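Local coordinates for ALBA-Domain Protein (Trypanosoma brucei, PDB 7DL8) that probably binds RNA through its Alba domain, a small alpha/beta fold that assembles with further copies of the protein, at residues Pro10-Arg15 with Glu37-Val42; Ser43-Ala48 with Val85-Ile90. All coordinates share one frame; numbering follows the deposited sequence.

Contacts 1 and 2 lie side by side in the mixed sheet of the Alba domain, their centres about 15 Å apart, and both are built on the strand 39-45. Contact 1 uses its first half, paired in parallel with strand 13-16 at one outer margin of the sheet; contact 2 uses its last residues, paired antiparallel with strand 84-94. Along the chain contact 1 closes before contact 2 opens. Backbone atoms tie them together: V42 O lies 2.6 Å from I90 N, and V14 O lies 3.1 Å from S43 N, both probable hydrogen bonds. Strand 39-45 is thus held on both edges, which makes it an inner strand of the sheet.

Contact 1: residues Pro10-Arg15 with Glu37-Val42; sequences PRNSVR and EKEVYV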
# COMPACT_ATOMS: atom_id res chain seq x y z
N PRO A 10 2.19 -0.69 25.51
CA PRO A 10 3.35 -0.30 26.31
C PRO A 10 4.13 0.84 25.66
O PRO A 10 3.94 1.17 24.48
CB PRO A 10 4.19 -1.58 26.38
CG PRO A 10 3.21 -2.69 26.12
CD PRO A 10 2.22 -2.12 25.15
N ARG A 11 5.01 1.44 26.45
CA ARG A 11 5.78 2.59 25.97
C ARG A 11 6.71 2.19 24.83
O ARG A 11 6.91 2.97 23.89
CB ARG A 11 6.57 3.22 27.11
CG ARG A 11 7.36 4.45 26.70
CD ARG A 11 8.38 4.85 27.75
NE ARG A 11 9.20 5.98 27.30
CZ ARG A 11 10.52 5.94 27.19
NH1 ARG A 11 11.19 4.84 27.49
NH2 ARG A 11 11.18 7.02 26.78
N ASN A 12 7.29 0.99 24.90
CA ASN A 12 8.24 0.53 23.90
C ASN A 12 7.58 -0.20 22.74
O ASN A 12 8.20 -1.08 22.12
CB ASN A 12 9.30 -0.36 24.55
CG ASN A 12 8.70 -1.58 25.21
OD1 ASN A 12 7.49 -1.66 25.42
ND2 ASN A 12 9.55 -2.55 25.54
N SER A 13 6.33 0.13 22.43
CA SER A 13 5.61 -0.46 21.31
C SER A 13 5.16 0.66 20.39
O SER A 13 4.37 1.52 20.80
CB SER A 13 4.41 -1.28 21.80
OG SER A 13 3.44 -1.43 20.77
N VAL A 14 5.65 0.65 19.16
CA VAL A 14 5.34 1.65 18.15
C VAL A 14 4.41 1.02 17.13
O VAL A 14 4.77 0.03 16.48
CB VAL A 14 6.61 2.20 17.48
CG1 VAL A 14 6.26 3.25 16.44
CG2 VAL A 14 7.56 2.77 18.52
N ARG A 15 3.22 1.59 16.99
CA ARG A 15 2.21 1.09 16.06
C ARG A 15 2.30 1.92 14.78
O ARG A 15 1.98 3.11 14.79
CB ARG A 15 0.82 1.15 16.67
CG ARG A 15 -0.32 1.08 15.66
CD ARG A 15 -0.40 -0.29 15.01
NE ARG A 15 -1.30 -1.19 15.74
CZ ARG A 15 -0.89 -2.23 16.46
NH1 ARG A 15 -1.78 -2.99 17.08
NH2 ARG A 15 0.40 -2.50 16.55
N GLU A 37 15.12 2.07 26.69
CA GLU A 37 14.42 0.86 26.26
C GLU A 37 15.39 -0.12 25.60
O GLU A 37 16.16 0.25 24.72
CB GLU A 37 13.29 1.21 25.29
CG GLU A 37 12.24 2.14 25.86
CD GLU A 37 11.34 1.48 26.89
OE1 GLU A 37 11.41 0.24 27.03
OE2 GLU A 37 10.57 2.20 27.56
N LYS A 38 15.34 -1.37 26.05
CA LYS A 38 16.19 -2.41 25.47
C LYS A 38 15.67 -2.88 24.12
O LYS A 38 16.47 -3.25 23.25
CB LYS A 38 16.32 -3.59 26.43
N GLU A 39 14.36 -2.89 23.92
CA GLU A 39 13.77 -3.36 22.68
C GLU A 39 12.51 -2.55 22.38
O GLU A 39 11.81 -2.11 23.29
CB GLU A 39 13.45 -4.86 22.73
CG GLU A 39 12.37 -5.23 23.73
CD GLU A 39 12.44 -6.69 24.14
OE1 GLU A 39 13.32 -7.41 23.63
OE2 GLU A 39 11.62 -7.12 24.98
N VAL A 40 12.25 -2.36 21.09
CA VAL A 40 11.05 -1.67 20.61
C VAL A 40 10.27 -2.63 19.73
O VAL A 40 10.85 -3.29 18.86
CB VAL A 40 11.40 -0.38 19.85
CG1 VAL A 40 10.16 0.21 19.19
CG2 VAL A 40 12.04 0.64 20.79
N TYR A 41 8.96 -2.71 19.95
CA TYR A 41 8.07 -3.57 19.18
C TYR A 41 7.41 -2.75 18.09
O TYR A 41 6.53 -1.93 18.36
CB TYR A 41 7.02 -4.22 20.09
CG TYR A 41 7.56 -5.25 21.05
CD1 TYR A 41 8.31 -4.87 22.16
CD2 TYR A 41 7.32 -6.60 20.87
CE1 TYR A 41 8.80 -5.81 23.05
CE2 TYR A 41 7.80 -7.55 21.75
CZ TYR A 41 8.55 -7.15 22.84
OH TYR A 41 9.03 -8.08 23.72
N VAL A 42 7.84 -2.96 16.84
CA VAL A 42 7.30 -2.25 15.69
C VAL A 42 6.25 -3.16 15.04
O VAL A 42 6.58 -4.24 14.54
CB VAL A 42 8.40 -1.87 14.69
CG1 VAL A 42 7.82 -1.07 13.53
CG2 VAL A 42 9.50 -1.09 15.38
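R11 and E37 meet where the two chains enter the sheet, joined by a salt bridge in which R11 NH1 gives a hydrogen bond to E37 OE2 at 2.7 Å. The arginine chain runs extended from CG to NE, with CG anti to the backbone N (chi1 -178°), and this reach brings its guanidinium to the carboxylate. E37 is bent at chi2 and turns OE2 back toward the arginine; the two flat groups are inclined by 41°, and the donor arrives on the anti side of OE2. The other oxygen, OE1, faces N12, 3.3 Å from its CB, and the N12 and E37 side chains cross at about a right angle.

N12, third residue of the type I turn P10-S13, points toward 37-42. Its ND2 makes a weak bond to E39 O at 3.2 Å, while N12 O accepts a nearly straight bond from Y41 N (2.8 Å, 168°) in the carbonyl plane. The return bond, V14 N to Y41 O, is also 2.8 Å; together the two bonds bracket the parallel pair of S13 and Y41, and V14 falls beside V42. On the S13 and Y41 face, the phenol OH reaches back to E39 OE2 from above the carboxylate plane. On the other face, V14 CG2 packs on V40 CG1 at 3.7 Å.

Strand 13-16, helix 22-34 and strand 39-45 form a beta-alpha-beta unit, and the helix lies over the valine face: V14 touches F25 and I28, V40 touches L33. R11 has a second acidic partner in D35. Beyond strand 39-45, strand 84-94 continues the sheet, with Y41 against E89 and V91.

Contact 2: residues Ser43-Ala48 with Val85-Ile90; sequences SALGGA and VDKIEI
This is an antiparallel strand pairing in the interior of the Alba sheet, where the end of strand 39-45 runs beside strand 84-94 before the chain turns toward helix 49-61. A44 and I88 form the hydrogen-bonded pair, with A44 N to I88 O and I88 N to A44 O both at 3.2 Å. S43 with E89 and L45 with K87 are the flanking non-hydrogen-bonded pairs. The pairing ends with G46 N bound to D86 O, a nearly straight bond of 2.8 Å (177°), just as the glycine backbone, with its positive phi of 50°, leaves the strand.

On the face of S43, L45 and K87, the leucine and lysine chains cross obliquely, L45 CD2 lying 3.8 Å from K87 CB. The extended K87 chain rises from this face, its CE 4.1 Å from S43 CB. L45 also places CB against V85 CG1 at 3.9 Å. These side-chain contacts between the two strands are all made by carbon atoms.

A44 and I88 point to the opposite face, beneath helix 49-61, where A44 meets A52 and I88 meets I49 and V53. I88 also packs on I88 of the second subunit, and D86 on E57 of that subunit. The buried D86 carboxylate forms a salt bridge with R74 of strand 65-76, which probably offsets its charge beside the other subunit.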
# COMPACT_ATOMS: atom_id res chain seq x y z
N SER A 43 5.00 -2.72 15.06
CA SER A 43 3.88 -3.53 14.59
C SER A 43 2.96 -2.71 13.69
O SER A 43 2.99 -1.47 13.70
CB SER A 43 3.08 -4.11 15.77
OG SER A 43 2.65 -3.08 16.64
N ALA A 44 2.13 -3.41 12.92
CA ALA A 44 1.16 -2.77 12.05
C ALA A 44 0.08 -3.78 11.68
O ALA A 44 0.26 -4.99 11.82
CB ALA A 44 1.82 -2.21 10.78
N LEU A 45 -1.05 -3.26 11.21
CA LEU A 45 -2.22 -4.06 10.87
C LEU A 45 -2.51 -3.98 9.38
O LEU A 45 -2.40 -2.91 8.77
CB LEU A 45 -3.45 -3.58 11.64
CG LEU A 45 -3.43 -3.53 13.16
CD1 LEU A 45 -4.77 -3.02 13.65
CD2 LEU A 45 -3.12 -4.89 13.77
N GLY A 46 -2.91 -5.11 8.80
CA GLY A 46 -3.41 -5.19 7.44
C GLY A 46 -2.55 -4.52 6.39
O GLY A 46 -1.41 -4.92 6.15
N GLY A 47 -3.11 -3.51 5.73
CA GLY A 47 -2.43 -2.83 4.65
C GLY A 47 -1.23 -2.01 5.08
O GLY A 47 -0.46 -1.58 4.21
N ALA A 48 -1.06 -1.78 6.37
CA ALA A 48 0.09 -1.06 6.90
C ALA A 48 1.26 -1.97 7.25
O ALA A 48 2.29 -1.48 7.71
CB ALA A 48 -0.31 -0.24 8.13
N VAL A 85 -8.19 -9.47 10.73
CA VAL A 85 -7.13 -8.48 10.54
C VAL A 85 -5.80 -9.14 10.87
O VAL A 85 -5.61 -9.65 11.98
CB VAL A 85 -7.36 -7.23 11.40
CG1 VAL A 85 -6.23 -6.23 11.18
CG2 VAL A 85 -8.70 -6.60 11.08
N ASP A 86 -4.88 -9.13 9.91
CA ASP A 86 -3.56 -9.70 10.11
C ASP A 86 -2.59 -8.64 10.63
O ASP A 86 -2.75 -7.44 10.37
CB ASP A 86 -3.03 -10.30 8.80
CG ASP A 86 -3.81 -11.52 8.37
OD1 ASP A 86 -4.12 -12.37 9.23
OD2 ASP A 86 -4.14 -11.62 7.17
N LYS A 87 -1.59 -9.10 11.37
CA LYS A 87 -0.69 -8.22 12.10
C LYS A 87 0.74 -8.74 12.04
O LYS A 87 0.97 -9.95 12.15
CB LYS A 87 -1.15 -8.08 13.56
CG LYS A 87 -0.11 -7.52 14.51
CD LYS A 87 -0.67 -7.48 15.92
CE LYS A 87 0.35 -6.96 16.92
NZ LYS A 87 -0.10 -7.17 18.32
N ILE A 88 1.69 -7.83 11.86
CA ILE A 88 3.11 -8.14 11.93
C ILE A 88 3.69 -7.42 13.14
O ILE A 88 3.19 -6.37 13.56
CB ILE A 88 3.86 -7.75 10.64
CG1 ILE A 88 5.20 -8.47 10.54
CG2 ILE A 88 4.07 -6.24 10.56
CD1 ILE A 88 5.92 -8.28 9.22
N GLU A 89 4.73 -8.01 13.72
CA GLU A 89 5.40 -7.43 14.89
C GLU A 89 6.89 -7.70 14.78
O GLU A 89 7.32 -8.86 14.83
CB GLU A 89 4.83 -7.99 16.19
CG GLU A 89 5.44 -7.36 17.44
CD GLU A 89 4.88 -7.94 18.72
OE1 GLU A 89 5.29 -9.05 19.10
OE2 GLU A 89 4.02 -7.28 19.35
N ILE A 90 7.68 -6.63 14.64
CA ILE A 90 9.13 -6.72 14.54
C ILE A 90 9.74 -6.17 15.82
O ILE A 90 9.44 -5.04 16.23
CB ILE A 90 9.66 -5.96 13.31
CG1 ILE A 90 9.01 -6.49 12.03
CG2 ILE A 90 11.18 -6.07 13.23
CD1 ILE A 90 8.55 -5.41 11.08